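Local atomic coordinates of pyridoxine 4-oxidase (PDB entry 4HA6), a protein that probably oxidises the 4-hydroxymethyl group of pyridoxine to the aldehyde pyridoxal, using FAD as cofactor and molecular oxygen as electron acceptor. Residues 252-257 and 382-387; 258-263 and 283-288; 449-454 and 473-478. All coordinates share one frame; numbering follows the deposited sequence. Where two conformers were deposited one is given.

Contact 1 of 3, residues 252-257 and 382-387. With FAD (flavin-adenine dinucleotide), chain B.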
loop_
_atom_site.group_PDB
_atom_site.type_symbol
_atom_site.label_atom_id
_atom_site.label_comp_id
_atom_site.label_asym_id
_atom_site.label_seq_id
_atom_site.Cartn_x
_atom_site.Cartn_y
_atom_site.Cartn_z
ATOM N N GLY A 252 -3.662 7.112 -7.186
ATOM C CA GLY A 252 -2.602 6.362 -6.516
ATOM C C GLY A 252 -1.215 7.009 -6.524
ATOM O O GLY A 252 -1.000 8.045 -7.148
ATOM N N ALA A 253 -0.268 6.379 -5.832
ATOM C CA ALA A 253 1.046 6.974 -5.569
ATOM C C ALA A 253 1.843 7.378 -6.817
ATOM O O ALA A 253 2.678 8.277 -6.767
ATOM C CB ALA A 253 1.876 6.048 -4.678
ATOM N N LEU A 254 1.582 6.726 -7.937
ATOM C CA LEU A 254 2.309 7.042 -9.157
ATOM C C LEU A 254 1.479 7.896 -10.078
ATOM O O LEU A 254 1.944 8.910 -10.634
ATOM C CB LEU A 254 2.683 5.740 -9.865
ATOM C CG LEU A 254 3.723 4.956 -9.078
ATOM C CD1 LEU A 254 3.661 3.495 -9.435
ATOM C CD2 LEU A 254 5.092 5.514 -9.363
ATOM N N GLU A 255 0.225 7.502 -10.238
ATOM C CA GLU A 255 -0.587 8.135 -11.265
ATOM C C GLU A 255 -1.190 9.472 -10.851
ATOM O O GLU A 255 -1.476 10.323 -11.701
ATOM C CB GLU A 255 -1.643 7.147 -11.780
ATOM C CG GLU A 255 -1.031 5.986 -12.569
ATOM C CD GLU A 255 -0.323 6.435 -13.856
ATOM O OE1 GLU A 255 -0.564 7.569 -14.339
ATOM O OE2 GLU A 255 0.477 5.644 -14.400
ATOM N N SER A 256 -1.386 9.687 -9.555
ATOM C CA SER A 256 -1.833 11.017 -9.153
ATOM C C SER A 256 -0.775 12.106 -9.449
ATOM O O SER A 256 -1.103 13.098 -10.117
ATOM C CB SER A 256 -2.343 11.049 -7.714
ATOM O OG SER A 256 -3.594 10.395 -7.625
ATOM N N PRO A 257 0.489 11.918 -8.991
ATOM C CA PRO A 257 1.468 12.949 -9.359
ATOM C C PRO A 257 1.659 13.057 -10.878
ATOM O O PRO A 257 1.853 14.172 -11.391
ATOM C CB PRO A 257 2.765 12.477 -8.683
ATOM C CG PRO A 257 2.582 11.020 -8.415
ATOM C CD PRO A 257 1.094 10.856 -8.163
ATOM N N LEU A 382 6.958 6.455 -16.647
ATOM C CA LEU A 382 7.376 7.244 -15.501
ATOM C C LEU A 382 8.812 6.923 -15.138
ATOM O O LEU A 382 9.270 5.789 -15.320
ATOM C CB LEU A 382 6.465 6.998 -14.296
ATOM C CG LEU A 382 5.017 7.475 -14.399
ATOM C CD1 LEU A 382 4.189 6.994 -13.207
ATOM C CD2 LEU A 382 4.915 8.996 -14.542
ATOM N N ILE A 383 9.516 7.937 -14.638
ATOM C CA ILE A 383 10.861 7.765 -14.100
ATOM C C ILE A 383 10.747 7.651 -12.578
ATOM O O ILE A 383 10.494 8.644 -11.890
ATOM C CB ILE A 383 11.762 8.936 -14.483
ATOM C CG1 ILE A 383 11.696 9.179 -16.002
ATOM C CG2 ILE A 383 13.205 8.700 -13.999
ATOM C CD1 ILE A 383 12.679 10.222 -16.492
ATOM N N ILE A 384 10.903 6.427 -12.076
ATOM C CA ILE A 384 10.635 6.095 -10.679
ATOM C C ILE A 384 11.932 5.695 -9.985
ATOM O O ILE A 384 12.534 4.658 -10.312
ATOM C CB ILE A 384 9.640 4.920 -10.575
ATOM C CG1 ILE A 384 8.306 5.278 -11.230
ATOM C CG2 ILE A 384 9.438 4.497 -9.112
ATOM C CD1 ILE A 384 7.478 4.050 -11.630
ATOM N N ASP A 385 12.370 6.523 -9.038
ATOM C CA ASP A 385 13.570 6.214 -8.265
ATOM C C ASP A 385 13.211 6.121 -6.796
ATOM O O ASP A 385 13.222 7.133 -6.111
ATOM C CB ASP A 385 14.639 7.297 -8.462
ATOM C CG ASP A 385 15.835 7.121 -7.524
ATOM O OD1 ASP A 385 16.559 8.112 -7.275
ATOM O OD2 ASP A 385 16.050 5.992 -7.026
ATOM N N PRO A 386 12.914 4.901 -6.302
ATOM C CA PRO A 386 12.532 4.749 -4.900
ATOM C C PRO A 386 13.692 5.033 -3.934
ATOM O O PRO A 386 13.418 5.130 -2.741
ATOM C CB PRO A 386 12.106 3.272 -4.801
ATOM C CG PRO A 386 12.752 2.600 -5.987
ATOM C CD PRO A 386 12.790 3.642 -7.056
ATOM N N ALA A 387 14.927 5.155 -4.433
ATOM C CA ALA A 387 16.117 5.387 -3.587
ATOM C C ALA A 387 16.252 4.333 -2.493
ATOM O O ALA A 387 16.538 4.651 -1.334
ATOM C CB ALA A 387 16.093 6.786 -2.971
HETATM P PA FAD B . -4.975 2.166 -6.240
HETATM O O1A FAD B . -5.826 1.214 -5.410
HETATM O O2A FAD B . -3.756 1.624 -6.932
HETATM O O5B FAD B . -5.959 2.845 -7.330
HETATM C C5B FAD B . -5.522 3.616 -8.445
HETATM C C4B FAD B . -6.619 3.466 -9.489
HETATM O O4B FAD B . -6.681 4.597 -10.365
HETATM C C3B FAD B . -6.367 2.246 -10.367
HETATM O O3B FAD B . -7.621 1.553 -10.474
HETATM C C2B FAD B . -5.928 2.820 -11.712
HETATM O O2B FAD B . -6.319 1.967 -12.803
HETATM C C1B FAD B . -6.638 4.171 -11.740
HETATM N N9A FAD B . -5.941 5.240 -12.515
HETATM C C8A FAD B . -4.622 5.526 -12.497
HETATM N N7A FAD B . -4.353 6.582 -13.312
HETATM C C5A FAD B . -5.516 6.996 -13.867
HETATM C C6A FAD B . -5.937 8.064 -14.812
HETATM N N6A FAD B . -5.025 8.939 -15.343
HETATM N N1A FAD B . -7.262 8.143 -15.126
HETATM C C2A FAD B . -8.172 7.296 -14.600
HETATM N N3A FAD B . -7.846 6.311 -13.733
HETATM C C4A FAD B . -6.559 6.109 -13.332
HETATM N N1 FAD B . -1.796 -3.333 1.118
HETATM C C2 FAD B . -2.167 -3.881 2.290
HETATM O O2 FAD B . -2.512 -3.119 3.221
HETATM N N3 FAD B . -2.153 -5.210 2.506
HETATM C C4 FAD B . -1.786 -6.087 1.556
HETATM O O4 FAD B . -1.765 -7.326 1.777
HETATM C C4X FAD B . -1.364 -5.560 0.238
HETATM N N5 FAD B . -0.965 -6.368 -0.766
HETATM C C5X FAD B . -0.602 -5.858 -1.970
HETATM C C6 FAD B . -0.201 -6.703 -3.003
HETATM C C7 FAD B . 0.163 -6.180 -4.241
HETATM C C7M FAD B . 0.592 -7.109 -5.349
HETATM C C8 FAD B . 0.123 -4.708 -4.465
HETATM C C8M FAD B . 0.524 -4.147 -5.803
HETATM C C9 FAD B . -0.280 -3.854 -3.440
HETATM C C9A FAD B . -0.635 -4.386 -2.200
HETATM N N10 FAD B . -1.038 -3.534 -1.157
HETATM C C10 FAD B . -1.406 -4.095 0.074
HETATM C "C1'" FAD B . -1.065 -2.080 -1.359
HETATM C "C2'" FAD B . -2.473 -1.529 -1.520
HETATM O "O2'" FAD B . -3.223 -2.349 -2.430
HETATM C "C3'" FAD B . -2.334 -0.107 -2.066
HETATM O "O3'" FAD B . -1.428 0.618 -1.218
HETATM C "C4'" FAD B . -3.675 0.601 -2.126
HETATM O "O4'" FAD B . -4.563 -0.193 -2.933
HETATM C "C5'" FAD B . -3.536 2.017 -2.696
HETATM O "O5'" FAD B . -4.824 2.451 -3.127
HETATM P P FAD B . -4.971 3.843 -3.905
HETATM O O1P FAD B . -6.429 4.286 -3.925
HETATM O O2P FAD B . -3.911 4.808 -3.416
HETATM O O3P FAD B . -4.511 3.442 -5.388
#

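Contact 2 of 3, residues 258-263 and 283-288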
loop_
_atom_site.group_PDB
_atom_site.type_symbol
_atom_site.label_atom_id
_atom_site.label_comp_id
_atom_site.label_asym_id
_atom_site.label_seq_id
_atom_site.Cartn_x
_atom_site.Cartn_y
_atom_site.Cartn_z
ATOM N N ALA A 258 1.608 11.934 -11.594
ATOM C CA ALA A 258 1.784 11.986 -13.046
ATOM C C ALA A 258 0.703 12.842 -13.706
ATOM O O ALA A 258 0.987 13.618 -14.621
ATOM C CB ALA A 258 1.794 10.585 -13.646
ATOM N N LEU A 259 -0.541 12.685 -13.259
ATOM C CA LEU A 259 -1.634 13.465 -13.833
ATOM C C LEU A 259 -1.392 14.937 -13.577
ATOM O O LEU A 259 -1.603 15.770 -14.465
ATOM C CB LEU A 259 -2.982 13.051 -13.241
ATOM C CG LEU A 259 -4.178 13.903 -13.681
ATOM C CD1 LEU A 259 -4.258 14.026 -15.221
ATOM C CD2 LEU A 259 -5.472 13.343 -13.106
ATOM N N LEU A 260 -0.960 15.266 -12.362
ATOM C CA LEU A 260 -0.698 16.667 -12.025
ATOM C C LEU A 260 0.420 17.244 -12.908
ATOM O O LEU A 260 0.288 18.367 -13.440
ATOM C CB LEU A 260 -0.400 16.834 -10.530
ATOM C CG LEU A 260 -1.572 16.493 -9.592
ATOM C CD1 LEU A 260 -1.121 16.439 -8.147
ATOM C CD2 LEU A 260 -2.731 17.488 -9.751
ATOM N N MET A 261 1.488 16.470 -13.113
ATOM C CA MET A 261 2.594 16.950 -13.947
ATOM C C MET A 261 2.195 17.112 -15.425
ATOM O O MET A 261 2.499 18.140 -16.049
ATOM C CB MET A 261 3.837 16.068 -13.770
ATOM C CG MET A 261 4.409 16.091 -12.347
ATOM S SD MET A 261 5.948 15.122 -12.177
ATOM C CE MET A 261 5.326 13.480 -11.739
ATOM N N ARG A 262 1.494 16.117 -15.975
ATOM C CA ARG A 262 0.930 16.220 -17.333
ATOM C C ARG A 262 0.058 17.474 -17.499
ATOM O O ARG A 262 -0.064 17.997 -18.606
ATOM C CB ARG A 262 0.111 14.963 -17.705
ATOM C CG ARG A 262 0.949 13.755 -18.139
ATOM C CD ARG A 262 0.101 12.650 -18.793
ATOM N NE ARG A 262 -1.164 12.405 -18.093
ATOM C CZ ARG A 262 -1.341 11.481 -17.148
ATOM N NH1 ARG A 262 -0.336 10.692 -16.779
ATOM N NH2 ARG A 262 -2.527 11.338 -16.567
ATOM N N SER A 263 -0.540 17.941 -16.397
ATOM C CA SER A 263 -1.429 19.098 -16.414
ATOM C C SER A 263 -0.658 20.386 -16.183
ATOM O O SER A 263 -1.251 21.462 -16.100
ATOM C CB SER A 263 -2.519 18.966 -15.353
ATOM O OG SER A 263 -3.257 17.768 -15.513
ATOM N N PRO A 283 7.256 22.272 -6.302
ATOM C CA PRO A 283 8.494 21.477 -6.289
ATOM C C PRO A 283 8.335 20.103 -5.638
ATOM O O PRO A 283 9.109 19.218 -5.960
ATOM C CB PRO A 283 9.453 22.343 -5.476
ATOM C CG PRO A 283 8.988 23.766 -5.779
ATOM C CD PRO A 283 7.478 23.663 -5.863
ATOM N N ASP A 284 7.356 19.917 -4.762
ATOM C CA ASP A 284 7.284 18.662 -4.010
ATOM C C ASP A 284 6.397 17.581 -4.636
ATOM O O ASP A 284 6.280 16.480 -4.082
ATOM C CB ASP A 284 6.882 18.925 -2.553
ATOM C CG ASP A 284 8.073 19.271 -1.675
ATOM O OD1 ASP A 284 9.143 19.623 -2.226
ATOM O OD2 ASP A 284 7.934 19.191 -0.434
ATOM N N ILE A 285 5.776 17.886 -5.779
ATOM C CA ILE A 285 4.979 16.879 -6.478
ATOM C C ILE A 285 5.881 15.798 -7.043
ATOM O O ILE A 285 6.816 16.084 -7.809
ATOM C CB ILE A 285 4.104 17.487 -7.602
ATOM C CG1 ILE A 285 2.898 18.205 -6.986
ATOM C CG2 ILE A 285 3.605 16.380 -8.554
ATOM C CD1 ILE A 285 2.057 18.997 -7.975
ATOM N N GLY A 286 5.622 14.554 -6.651
ATOM C CA GLY A 286 6.467 13.459 -7.089
ATOM C C GLY A 286 7.593 13.131 -6.119
ATOM O O GLY A 286 8.192 12.064 -6.233
ATOM N N ARG A 287 7.887 14.035 -5.180
ATOM C CA ARG A 287 8.962 13.815 -4.212
ATOM C C ARG A 287 8.411 13.124 -2.955
ATOM O O ARG A 287 7.212 12.837 -2.885
ATOM C CB ARG A 287 9.646 15.147 -3.871
ATOM C CG ARG A 287 10.325 15.802 -5.083
ATOM C CD ARG A 287 11.397 16.821 -4.668
ATOM N NE ARG A 287 12.479 16.178 -3.925
ATOM C CZ ARG A 287 13.441 15.443 -4.482
ATOM N NH1 ARG A 287 13.469 15.251 -5.799
ATOM N NH2 ARG A 287 14.378 14.891 -3.718
ATOM N N ASN A 288 9.278 12.846 -1.969
ATOM C CA ASN A 288 8.850 12.165 -0.728
ATOM C C ASN A 288 8.365 10.731 -1.002
ATOM O O ASN A 288 7.661 10.139 -0.171
ATOM C CB ASN A 288 7.762 12.999 0.015
ATOM C CG ASN A 288 7.357 12.426 1.405
ATOM O OD1 ASN A 288 6.167 12.105 1.666
ATOM N ND2 ASN A 288 8.334 12.320 2.298
#

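Contact 3 of 3, residues 449-454 and 473-478. With FAD (flavin-adenine dinucleotide), chain B.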
loop_
_atom_site.group_PDB
_atom_site.type_symbol
_atom_site.label_atom_id
_atom_site.label_comp_id
_atom_site.label_asym_id
_atom_site.label_seq_id
_atom_site.Cartn_x
_atom_site.Cartn_y
_atom_site.Cartn_z
ATOM N N GLY A 449 3.279 8.828 -0.698
ATOM C CA GLY A 449 3.976 10.042 -0.277
ATOM C C GLY A 449 4.242 11.128 -1.315
ATOM O O GLY A 449 4.769 12.192 -0.991
ATOM N N THR A 450 3.861 10.869 -2.561
ATOM C CA THR A 450 4.278 11.699 -3.693
ATOM C C THR A 450 3.450 12.969 -3.874
ATOM O O THR A 450 3.748 13.795 -4.743
ATOM C CB THR A 450 4.218 10.884 -4.998
ATOM O OG1 THR A 450 2.962 10.179 -5.061
ATOM C CG2 THR A 450 5.361 9.883 -5.023
ATOM N N CYS A 451 2.387 13.106 -3.086
ATOM C CA CYS A 451 1.634 14.350 -3.040
ATOM C C CYS A 451 1.464 14.671 -1.558
ATOM O O CYS A 451 0.343 14.750 -1.059
ATOM C CB CYS A 451 0.276 14.195 -3.722
ATOM S SG CYS A 451 0.344 13.916 -5.557
ATOM N N ARG A 452 2.585 14.845 -0.852
ATOM C CA ARG A 452 2.530 14.819 0.620
ATOM C C ARG A 452 1.635 15.889 1.240
ATOM O O ARG A 452 1.636 17.074 0.839
ATOM C CB ARG A 452 3.926 14.841 1.265
ATOM C CG ARG A 452 4.601 16.182 1.216
ATOM C CD ARG A 452 5.963 16.215 1.919
ATOM N NE ARG A 452 6.558 17.518 1.644
ATOM C CZ ARG A 452 6.299 18.613 2.356
ATOM N NH1 ARG A 452 5.491 18.542 3.405
ATOM N NH2 ARG A 452 6.861 19.771 2.031
ATOM N N MET A 453 0.841 15.442 2.197
ATOM C CA MET A 453 0.074 16.335 3.041
ATOM C C MET A 453 1.024 16.986 4.034
ATOM O O MET A 453 1.873 16.301 4.624
ATOM C CB MET A 453 -0.995 15.527 3.777
ATOM C CG MET A 453 -1.713 16.294 4.863
ATOM S SD MET A 453 -2.981 15.311 5.702
ATOM C CE MET A 453 -1.984 13.997 6.425
ATOM N N GLY A 454 0.906 18.302 4.222
ATOM C CA GLY A 454 1.752 18.985 5.194
ATOM C C GLY A 454 1.253 20.388 5.499
ATOM O O GLY A 454 0.499 20.979 4.712
ATOM N N LEU A 473 -9.604 21.251 -6.062
ATOM C CA LEU A 473 -8.910 20.001 -6.373
ATOM C C LEU A 473 -8.358 19.333 -5.122
ATOM O O LEU A 473 -7.622 19.942 -4.345
ATOM C CB LEU A 473 -7.785 20.251 -7.388
ATOM C CG LEU A 473 -6.854 19.092 -7.759
ATOM C CD1 LEU A 473 -7.603 17.983 -8.450
ATOM C CD2 LEU A 473 -5.738 19.606 -8.654
ATOM N N PHE A 474 -8.698 18.061 -4.945
ATOM C CA PHE A 474 -8.259 17.317 -3.773
ATOM C C PHE A 474 -7.469 16.073 -4.198
ATOM O O PHE A 474 -7.649 15.564 -5.310
ATOM C CB PHE A 474 -9.475 16.965 -2.902
ATOM C CG PHE A 474 -10.333 18.168 -2.562
ATOM C CD1 PHE A 474 -10.151 18.854 -1.364
ATOM C CD2 PHE A 474 -11.291 18.635 -3.462
ATOM C CE1 PHE A 474 -10.920 19.978 -1.055
ATOM C CE2 PHE A 474 -12.066 19.752 -3.157
ATOM C CZ PHE A 474 -11.877 20.418 -1.954
ATOM N N VAL A 475 -6.556 15.624 -3.342
ATOM C CA VAL A 475 -5.800 14.401 -3.599
ATOM C C VAL A 475 -6.080 13.439 -2.442
ATOM O O VAL A 475 -5.748 13.725 -1.290
ATOM C CB VAL A 475 -4.300 14.669 -3.744
ATOM C CG1 VAL A 475 -3.586 13.381 -4.102
ATOM C CG2 VAL A 475 -4.039 15.754 -4.824
ATOM N N VAL A 476 -6.760 12.334 -2.734
ATOM C CA VAL A 476 -7.219 11.452 -1.673
ATOM C C VAL A 476 -6.862 10.011 -1.992
ATOM O O VAL A 476 -7.714 9.247 -2.461
ATOM C CB VAL A 476 -8.746 11.593 -1.426
ATOM C CG1 VAL A 476 -9.161 10.797 -0.205
ATOM C CG2 VAL A 476 -9.099 13.042 -1.210
ATOM N N ASP A 477 -5.593 9.659 -1.739
ATOM C CA ASP A 477 -5.078 8.302 -1.915
ATOM C C ASP A 477 -3.729 8.151 -1.198
ATOM O O ASP A 477 -3.358 9.008 -0.381
ATOM C CB ASP A 477 -4.964 7.939 -3.405
ATOM C CG ASP A 477 -4.085 8.909 -4.182
ATOM O OD1 ASP A 477 -3.089 9.426 -3.604
ATOM O OD2 ASP A 477 -4.399 9.156 -5.375
ATOM N N ALA A 478 -2.981 7.093 -1.512
ATOM C CA ALA A 478 -1.726 6.822 -0.809
ATOM C C ALA A 478 -0.685 7.902 -1.035
ATOM O O ALA A 478 0.273 8.000 -0.273
ATOM C CB ALA A 478 -1.148 5.458 -1.206
HETATM P PA FAD B . -4.975 2.166 -6.240
HETATM O O1A FAD B . -5.826 1.214 -5.410
HETATM O O2A FAD B . -3.756 1.624 -6.932
HETATM O O5B FAD B . -5.959 2.845 -7.330
HETATM C C5B FAD B . -5.522 3.616 -8.445
HETATM C C4B FAD B . -6.619 3.466 -9.489
HETATM O O4B FAD B . -6.681 4.597 -10.365
HETATM C C3B FAD B . -6.367 2.246 -10.367
HETATM O O3B FAD B . -7.621 1.553 -10.474
HETATM C C2B FAD B . -5.928 2.820 -11.712
HETATM O O2B FAD B . -6.319 1.967 -12.803
HETATM C C1B FAD B . -6.638 4.171 -11.740
HETATM N N9A FAD B . -5.941 5.240 -12.515
HETATM C C8A FAD B . -4.622 5.526 -12.497
HETATM N N7A FAD B . -4.353 6.582 -13.312
HETATM C C5A FAD B . -5.516 6.996 -13.867
HETATM C C6A FAD B . -5.937 8.064 -14.812
HETATM N N6A FAD B . -5.025 8.939 -15.343
HETATM N N1A FAD B . -7.262 8.143 -15.126
HETATM C C2A FAD B . -8.172 7.296 -14.600
HETATM N N3A FAD B . -7.846 6.311 -13.733
HETATM C C4A FAD B . -6.559 6.109 -13.332
HETATM N N1 FAD B . -1.796 -3.333 1.118
HETATM C C2 FAD B . -2.167 -3.881 2.290
HETATM O O2 FAD B . -2.512 -3.119 3.221
HETATM N N3 FAD B . -2.153 -5.210 2.506
HETATM C C4 FAD B . -1.786 -6.087 1.556
HETATM O O4 FAD B . -1.765 -7.326 1.777
HETATM C C4X FAD B . -1.364 -5.560 0.238
HETATM N N5 FAD B . -0.965 -6.368 -0.766
HETATM C C5X FAD B . -0.602 -5.858 -1.970
HETATM C C6 FAD B . -0.201 -6.703 -3.003
HETATM C C7 FAD B . 0.163 -6.180 -4.241
HETATM C C7M FAD B . 0.592 -7.109 -5.349
HETATM C C8 FAD B . 0.123 -4.708 -4.465
HETATM C C8M FAD B . 0.524 -4.147 -5.803
HETATM C C9 FAD B . -0.280 -3.854 -3.440
HETATM C C9A FAD B . -0.635 -4.386 -2.200
HETATM N N10 FAD B . -1.038 -3.534 -1.157
HETATM C C10 FAD B . -1.406 -4.095 0.074
HETATM C "C1'" FAD B . -1.065 -2.080 -1.359
HETATM C "C2'" FAD B . -2.473 -1.529 -1.520
HETATM O "O2'" FAD B . -3.223 -2.349 -2.430
HETATM C "C3'" FAD B . -2.334 -0.107 -2.066
HETATM O "O3'" FAD B . -1.428 0.618 -1.218
HETATM C "C4'" FAD B . -3.675 0.601 -2.126
HETATM O "O4'" FAD B . -4.563 -0.193 -2.933
HETATM C "C5'" FAD B . -3.536 2.017 -2.696
HETATM O "O5'" FAD B . -4.824 2.451 -3.127
HETATM P P FAD B . -4.971 3.843 -3.905
HETATM O O1P FAD B . -6.429 4.286 -3.925
HETATM O O2P FAD B . -3.911 4.808 -3.416
HETATM O O3P FAD B . -4.511 3.442 -5.388
#

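Contact 1 of 3, residues 252-257 and 382-387
Leu254 meets both Leu382 and Ile384, reaching from the first turns of helix 252-262 to two side chains of the 382-387 segment. Its CB meets one methyl of Leu382 (Leu254 CB to Leu382 CD1, 3.9 Å). Its CD2 goes to Ile384 instead, lying 3.6 Å from Ile384 CD1 and 3.7 Å from Ile384 CG1, with the two side chains at about a right angle. In Leu254, CG lies beside the backbone N and anti to the carbonyl carbon (chi1 -68°), and with chi2 at 156° CD2 reaches the CG1-CD1 arm of Ile384. Leu382 and Ile384 are two residues apart on an extended chain, so both face the helix while Ile383, between them, faces the other way. Leu382 CD1 also lies 3.9 Å from the backbone oxygen Leu254 O.

Next along the helix, Glu255 looks in two directions. Its CB lies beside the adenine of FAD, 3.2 Å from FAD N7A, and a bend at chi2 carries the carboxylate round until Glu255 OE2 is 4.1 Å from Leu382 CD1. That oxygen is hydrogen-bonded to Tyr60 OH and to a glycerol, probably from the crystallisation liquor.

Around this buried patch, Val371 of strand 370-372, the antiparallel partner of strand 383-385, touches Leu254, Leu382 and Ile384; Tyr60 reaches the same three, and Trp75 closes over Leu254 and Ile384.

Contact 2 of 3, residues 258-263 and 283-288
Leu259 O, the carbonyl just before the Leu260 and Met261 pair that packs on Ile285, accepts two hydrogen bonds from Ser263. The hydroxyl bond is the shorter, 2.8 Å from Ser263 OG to Leu259 O, and the donor is tilted 31° out of the carbonyl plane; the backbone bond from Ser263 N is weak. With OG folded back over the last turn (chi1 -56°), the serine spends its side chain on the end of helix 252-262, and the same OG is met by Leu221 N of strand 217-224.

This helix follows strand 246-249 of the Rossmann-type parallel sheet, and the contact packs it against the loop between strands 280-281 and 293-302. Leu260 points at the loop, while Met261 leaves the helix to one side and reaches it with CG; Ile285 comes out of the loop to meet both. The two branches of the isoleucine divide the job. Its long arm ends at Leu260, with Ile285 CD1 4.1 Å from Leu260 CD1 and 4.2 Å from Leu260 CB, the side chains crossing nearly at right angles. Its short branch goes to the methionine: Ile285 CG2 is 3.9 Å from Met261 CG, and there the chains run past each other in opposite senses. Ile285 sits at the second position of a type II turn from Asp284 to Arg287, closed by Arg287 N on Asp284 O; the third position, with its positive phi, is taken by Gly286. Leu249 and Leu221 back Leu260, while Val270 and Leu271 of helix 268-273 back Met261.

All three touching side chains are buried and meet through carbon alone, so the contact itself rests on dispersion and exclusion of water, while polar bonds to other segments help to place the loop.

Contact 3 of 3, residues 449-454 and 473-478
Cys451 and Val475 point their side chains at each other across the edge of the Rossmann-type FAD-binding domain, whose parallel sheet has strand 473-475 as an outermost strand. The meeting is between carbons: Cys451 CB stands 4.0 Å from Val475 CG1. Val475 places CG1 anti to its own backbone N (chi1 -176°), and this is the branch offered to the cysteine. Cys451 SG is turned off that line, beside its own backbone N, and the side chain also packs on Pro257 and Leu260 of helix 252-262, so the helix packs against the same part of the loop.

Farther along, the backbones take over. Gly449 N gives a hydrogen bond to Ala478 O, 3.1 Å long with 151° at the hydrogen. Gly449 has positive phi, a conformation suited to a residue without a side chain.

Between these two points Asp477 bends its carboxylate round to the start of helix 252-262. Asp477 OD2 receives hydrogen bonds there from Gly252 N and Ser256 OG, which would help to stabilise its negative charge close to a phosphate; Asp477 OD1 pairs with Ser479 OG. Asp477 CB lies against the pyrophosphate of FAD, 3.3 Å from FAD O2P. The same phosphate oxygen is held by the backbone of the next residue: Ala478 N to FAD O2P is 3.1 Å and nearly straight, at 166°.

In the fold
Helix 252-262 runs through the whole set: its first half makes contact 1, its second half contact 2, and the 449-454 loop of contact 3 lies alongside. The centre of contact 2 is about 9 Å from that of contact 1 and about 10 Å from that of contact 3. Thr450 joins all three, with OG1 2.6 Å from Ala253 O and Thr450 O 2.8 Å from Gly286 N, both probable hydrogen bonds. A salt bridge from Arg452 NH2 to Asp284 OD2 (2.8 Å) adds a second tie. Contacts 1 and 3 both touch FAD, at adenine and pyrophosphate, while the bound pyridoxamine is about 14 Å from the Leu254 side chain and about 12 Å from that of Ala478.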